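Local coordinates for flagellar hook-associated protein 3 (Bacillus cereus, PDB 5ZIY) that probably forms part of the junction between the flagellar hook and the flagellin filament, at residues K32-Q37 with F130-N135; Q92-Y95 with S101-N104. All coordinates share one frame; numbering follows the deposited sequence.

Contact 1: residues K32-Q37 with F130-N135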
loop_
_atom_site.group_PDB
_atom_site.type_symbol
_atom_site.label_atom_id
_atom_site.label_comp_id
_atom_site.label_asym_id
_atom_site.label_seq_id
_atom_site.Cartn_x
_atom_site.Cartn_y
_atom_site.Cartn_z
ATOM N N LYS A 32 -13.214 3.113 -1.127
ATOM C CA LYS A 32 -12.813 2.760 0.228
ATOM C C LYS A 32 -12.301 1.326 0.273
ATOM O O LYS A 32 -11.464 0.998 1.120
ATOM C CB LYS A 32 -13.938 2.905 1.250
ATOM C CG LYS A 32 -14.392 4.344 1.673
ATOM C CD LYS A 32 -15.386 4.227 2.910
ATOM N N ASN A 33 -12.862 0.444 -0.548
ATOM C CA ASN A 33 -12.333 -0.903 -0.607
ATOM C C ASN A 33 -10.847 -0.915 -1.096
ATOM O O ASN A 33 -10.014 -1.561 -0.518
ATOM C CB ASN A 33 -13.230 -1.755 -1.466
ATOM C CG ASN A 33 -12.669 -3.115 -1.725
ATOM O OD1 ASN A 33 -12.334 -3.850 -0.797
ATOM N ND2 ASN A 33 -12.601 -3.496 -3.028
ATOM N N VAL A 34 -10.528 -0.173 -2.144
ATOM C CA VAL A 34 -9.171 -0.146 -2.670
ATOM C C VAL A 34 -8.212 0.497 -1.658
ATOM O O VAL A 34 -7.137 -0.013 -1.400
ATOM C CB VAL A 34 -9.152 0.604 -3.993
ATOM C CG1 VAL A 34 -7.765 0.980 -4.371
ATOM C CG2 VAL A 34 -9.788 -0.278 -5.086
ATOM N N LEU A 35 -8.648 1.581 -1.042
ATOM C CA LEU A 35 -7.907 2.248 -0.018
ATOM C C LEU A 35 -7.716 1.435 1.260
ATOM O O LEU A 35 -6.635 1.449 1.852
ATOM C CB LEU A 35 -8.575 3.573 0.325
ATOM C CG LEU A 35 -8.559 4.611 -0.797
ATOM C CD1 LEU A 35 -9.357 5.839 -0.412
ATOM C CD2 LEU A 35 -7.115 4.987 -1.177
ATOM N N THR A 36 -8.740 0.718 1.680
ATOM C CA THR A 36 -8.580 -0.143 2.851
ATOM C C THR A 36 -7.557 -1.213 2.569
ATOM O O THR A 36 -6.668 -1.442 3.375
ATOM C CB THR A 36 -9.920 -0.740 3.249
ATOM O OG1 THR A 36 -10.758 0.349 3.578
ATOM C CG2 THR A 36 -9.807 -1.709 4.447
ATOM N N GLN A 37 -7.627 -1.806 1.386
ATOM C CA GLN A 37 -6.707 -2.876 1.033
ATOM C C GLN A 37 -5.294 -2.336 0.990
ATOM O O GLN A 37 -4.365 -2.995 1.449
ATOM C CB GLN A 37 -7.088 -3.514 -0.303
ATOM C CG GLN A 37 -8.322 -4.413 -0.226
ATOM C CD GLN A 37 -8.451 -5.378 -1.432
ATOM O OE1 GLN A 37 -7.453 -5.905 -1.954
ATOM N NE2 GLN A 37 -9.685 -5.612 -1.858
ATOM N N PHE A 130 -8.224 10.648 -7.240
ATOM C CA PHE A 130 -7.076 10.138 -6.484
ATOM C C PHE A 130 -6.408 8.991 -7.236
ATOM O O PHE A 130 -6.978 8.427 -8.170
ATOM C CB PHE A 130 -7.493 9.673 -5.108
ATOM C CG PHE A 130 -8.278 8.396 -5.111
ATOM C CD1 PHE A 130 -9.613 8.391 -5.470
ATOM C CD2 PHE A 130 -7.692 7.208 -4.722
ATOM C CE1 PHE A 130 -10.331 7.205 -5.444
ATOM C CE2 PHE A 130 -8.407 6.020 -4.749
ATOM C CZ PHE A 130 -9.719 6.034 -5.098
ATOM N N LYS A 131 -5.188 8.668 -6.819
ATOM C CA LYS A 131 -4.427 7.557 -7.378
ATOM C C LYS A 131 -4.845 6.300 -6.715
ATOM O O LYS A 131 -4.626 6.149 -5.527
ATOM C CB LYS A 131 -2.941 7.765 -7.145
ATOM C CG LYS A 131 -2.416 9.058 -7.776
ATOM C CD LYS A 131 -1.180 9.519 -7.053
ATOM C CE LYS A 131 -0.540 10.777 -7.696
ATOM N NZ LYS A 131 -0.048 10.380 -9.054
ATOM N N ALA A 132 -5.475 5.404 -7.470
ATOM C CA ALA A 132 -5.976 4.158 -6.952
ATOM C C ALA A 132 -4.915 3.052 -7.053
ATOM O O ALA A 132 -4.822 2.212 -6.143
ATOM C CB ALA A 132 -7.209 3.737 -7.714
ATOM N N PHE A 133 -4.192 2.993 -8.194
ATOM C CA PHE A 133 -3.148 1.966 -8.411
ATOM C C PHE A 133 -1.879 2.671 -8.833
ATOM O O PHE A 133 -1.907 3.510 -9.732
ATOM C CB PHE A 133 -3.586 0.926 -9.438
ATOM C CG PHE A 133 -4.889 0.291 -9.099
ATOM C CD1 PHE A 133 -4.924 -0.851 -8.331
ATOM C CD2 PHE A 133 -6.076 0.838 -9.536
ATOM C CE1 PHE A 133 -6.105 -1.440 -7.991
ATOM C CE2 PHE A 133 -7.312 0.231 -9.189
ATOM C CZ PHE A 133 -7.316 -0.899 -8.403
ATOM N N ARG A 134 -0.790 2.422 -8.116
ATOM C CA ARG A 134 0.392 3.296 -8.257
ATOM C C ARG A 134 1.592 2.494 -8.590
ATOM O O ARG A 134 1.656 1.330 -8.266
ATOM C CB ARG A 134 0.639 4.071 -6.949
ATOM C CG ARG A 134 -0.411 5.092 -6.687
ATOM C CD ARG A 134 -0.220 5.819 -5.323
ATOM N NE ARG A 134 0.834 6.820 -5.378
ATOM C CZ ARG A 134 1.050 7.740 -4.436
ATOM N NH1 ARG A 134 0.306 7.761 -3.348
ATOM N NH2 ARG A 134 2.026 8.630 -4.578
ATOM N N ASN A 135 2.517 3.114 -9.302
ATOM C CA ASN A 135 3.847 2.573 -9.550
ATOM C C ASN A 135 4.599 2.617 -8.223
ATOM O O ASN A 135 4.930 3.671 -7.772
ATOM C CB ASN A 135 4.540 3.438 -10.613
ATOM C CG ASN A 135 5.996 3.054 -10.865
ATOM O OD1 ASN A 135 6.698 2.564 -9.975
ATOM N ND2 ASN A 135 6.473 3.325 -12.107
#

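Contact 2: residues Q92-Y95 with S101-N104. With ZN (zinc ion), chain G.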
loop_
_atom_site.group_PDB
_atom_site.type_symbol
_atom_site.label_atom_id
_atom_site.label_comp_id
_atom_site.label_asym_id
_atom_site.label_seq_id
_atom_site.Cartn_x
_atom_site.Cartn_y
_atom_site.Cartn_z
ATOM N N GLN A 92 -9.364 -5.470 -8.039
ATOM C CA GLN A 92 -10.073 -4.961 -9.225
ATOM C C GLN A 92 -9.162 -4.967 -10.417
ATOM O O GLN A 92 -9.017 -3.943 -11.081
ATOM C CB GLN A 92 -10.571 -3.523 -9.033
ATOM C CG GLN A 92 -11.523 -3.287 -7.866
ATOM C CD GLN A 92 -12.682 -4.249 -7.883
ATOM O OE1 GLN A 92 -13.244 -4.533 -8.950
ATOM N NE2 GLN A 92 -13.081 -4.726 -6.705
ATOM N N GLY A 93 -8.541 -6.106 -10.702
ATOM C CA GLY A 93 -7.825 -6.270 -11.942
ATOM C C GLY A 93 -6.469 -5.588 -12.074
ATOM O O GLY A 93 -5.799 -5.788 -13.053
ATOM N N ARG A 94 -6.050 -4.838 -11.066
ATOM C CA ARG A 94 -4.777 -4.164 -11.102
ATOM C C ARG A 94 -4.001 -4.278 -9.795
ATOM O O ARG A 94 -4.584 -4.436 -8.716
ATOM C CB ARG A 94 -4.991 -2.689 -11.416
ATOM C CG ARG A 94 -5.496 -2.396 -12.846
ATOM C CD ARG A 94 -4.433 -2.735 -13.833
ATOM N NE ARG A 94 -4.800 -2.460 -15.222
ATOM C CZ ARG A 94 -5.317 -3.346 -16.087
ATOM N NH1 ARG A 94 -5.592 -4.581 -15.697
ATOM N NH2 ARG A 94 -5.568 -3.000 -17.340
ATOM N N TYR A 95 -2.672 -4.198 -9.911
ATOM C CA TYR A 95 -1.797 -4.204 -8.726
ATOM C C TYR A 95 -1.733 -2.853 -8.057
ATOM O O TYR A 95 -1.436 -1.855 -8.704
ATOM C CB TYR A 95 -0.406 -4.673 -9.108
ATOM C CG TYR A 95 -0.391 -6.108 -9.582
ATOM C CD1 TYR A 95 -0.323 -7.145 -8.684
ATOM C CD2 TYR A 95 -0.403 -6.421 -10.927
ATOM C CE1 TYR A 95 -0.311 -8.486 -9.110
ATOM C CE2 TYR A 95 -0.416 -7.786 -11.372
ATOM C CZ TYR A 95 -0.359 -8.788 -10.458
ATOM O OH TYR A 95 -0.326 -10.100 -10.868
ATOM N N SER A 101 -0.141 -1.626 -15.374
ATOM C CA SER A 101 -0.036 -2.909 -16.065
ATOM C C SER A 101 -0.190 -4.049 -15.072
ATOM O O SER A 101 0.296 -3.961 -13.970
ATOM C CB SER A 101 1.283 -3.008 -16.774
ATOM O OG SER A 101 1.370 -4.229 -17.467
ATOM N N ALA A 102 -0.879 -5.103 -15.497
ATOM C CA ALA A 102 -1.142 -6.284 -14.686
ATOM C C ALA A 102 -0.799 -7.566 -15.458
ATOM O O ALA A 102 -1.354 -8.615 -15.190
ATOM C CB ALA A 102 -2.617 -6.298 -14.288
ATOM N N GLU A 103 0.082 -7.482 -16.455
ATOM C CA GLU A 103 0.489 -8.681 -17.209
ATOM C C GLU A 103 1.412 -9.544 -16.372
ATOM O O GLU A 103 1.382 -10.766 -16.467
ATOM C CB GLU A 103 1.229 -8.292 -18.483
ATOM C CG GLU A 103 0.341 -7.652 -19.469
ATOM C CD GLU A 103 -0.588 -8.657 -20.102
ATOM O OE1 GLU A 103 -0.324 -9.885 -19.990
ATOM O OE2 GLU A 103 -1.576 -8.214 -20.721
ATOM N N ASN A 104 2.225 -8.886 -15.543
ATOM C CA ASN A 104 3.167 -9.570 -14.681
ATOM C C ASN A 104 3.021 -9.110 -13.262
ATOM O O ASN A 104 2.525 -7.990 -12.972
ATOM C CB ASN A 104 4.613 -9.289 -15.102
ATOM C CG ASN A 104 4.874 -9.616 -16.542
ATOM O OD1 ASN A 104 5.119 -10.761 -16.900
ATOM N ND2 ASN A 104 4.849 -8.599 -17.390
HETATM ZN ZN ZN G . -1.798 -10.473 -22.007
HETATM O O HOH W 1 -1.376 -2.940 -12.161
#

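Contact 1: residues K32-Q37 with F130-N135
Val34 and Leu35, on one turn of the long helix 8-60, pack against Phe130, Ala132 and Phe133 of strand 129-133 in a buried, largely apolar helix-on-sheet contact with no hydrogen bond across it. Val34 points at the strand and splits its two methyls. Val34 CG1, anti to the backbone N (chi1 164°), sits against a backbone carbonyl, 3.6 Å from Ala132 O, and also meets the methyl of Ala132. Val34 CG2 reaches the far end of the Phe133 ring, 4.2 Å from Phe133 CZ, the two side chains crossing at about a right angle. Ala132 and Phe133 both pair with Val120, a classic beta bulge in the two-stranded antiparallel sheet of strands 120-123 and 129-133, and the chain turns a corner here. One residue further along the helix, Leu35 sends CD2 obliquely to the Phe130 ring, 3.9 Å from CE2. The Phe130 ring reaches it with CG set between backbone N and carbonyl carbon (chi1 72°). Met190 of helix 162-204 touches both Leu35 and Phe130, while Trp122 of the partner strand lies against Val34, Phe130 and Ala132. Away from the sheet, Lys32 O accepts both Thr36 N and Thr36 OG1, the latter at 2.6 Å, from opposite faces of its plane.

Contact 2: residues Q92-Y95 with S101-N104
The short strand 94-95, second strand of a small antiparallel hairpin with 90-91, is met at the surface by the irregular loop 101-104, and Tyr95 and Ala102 make the centre of the meeting. Tyr95 leaves the backbone toward the loop, and its ring presents an edge: Ala102 CA sits near the ring plane, 3.7 Å from Tyr95 CE2. Asn104 O approaches the same ring carbon obliquely, 3.4 Å from Tyr95 CE2. Leu105 and Pro106 also touch Tyr95. Ala102 CB lies 3.5 Å from Gly93 O and packs against the bent Arg94 side chain, touching both CD and NH1. That bend, at chi2 (-68°), folds the guanidinium back so that Arg94 NH1 donates to Gly93 O at 2.9 Å; Gly93 O lies close to the guanidinium plane, although the donor stands above the carbonyl plane. A water accepts from Tyr95 N at 2.9 Å and lies 2.7 Å from Ser101 O, to which it can donate. On the outer side of the loop, Glu103 OE1 and OE2 both lie 2.6 Å from a zinc ion, long for zinc-oxygen bonds. Across these two segments the attachment rests on van der Waals contact and one water, which stands in for a direct backbone hydrogen bond.

Overall arrangement
From the N terminus the chain runs along helix 8-60, through helix 67-87 and into the hairpin of strands 90-91 and 94-95. Contact 2 then closes a short loop, with five residues between its segments, before the chain passes through strand 120-123 and returns along strand 129-133 to helix 8-60 in contact 1. Contact 2 thus falls wholly within the much longer excursion that contact 1 closes, and the two do not cross. Their centres are 13 Å apart, and Phe133 joins them: Phe133 CE1 lies 3.4 Å from Arg94 O. Together they tie the surface loop, the small hairpin and the bulged sheet to the helical body.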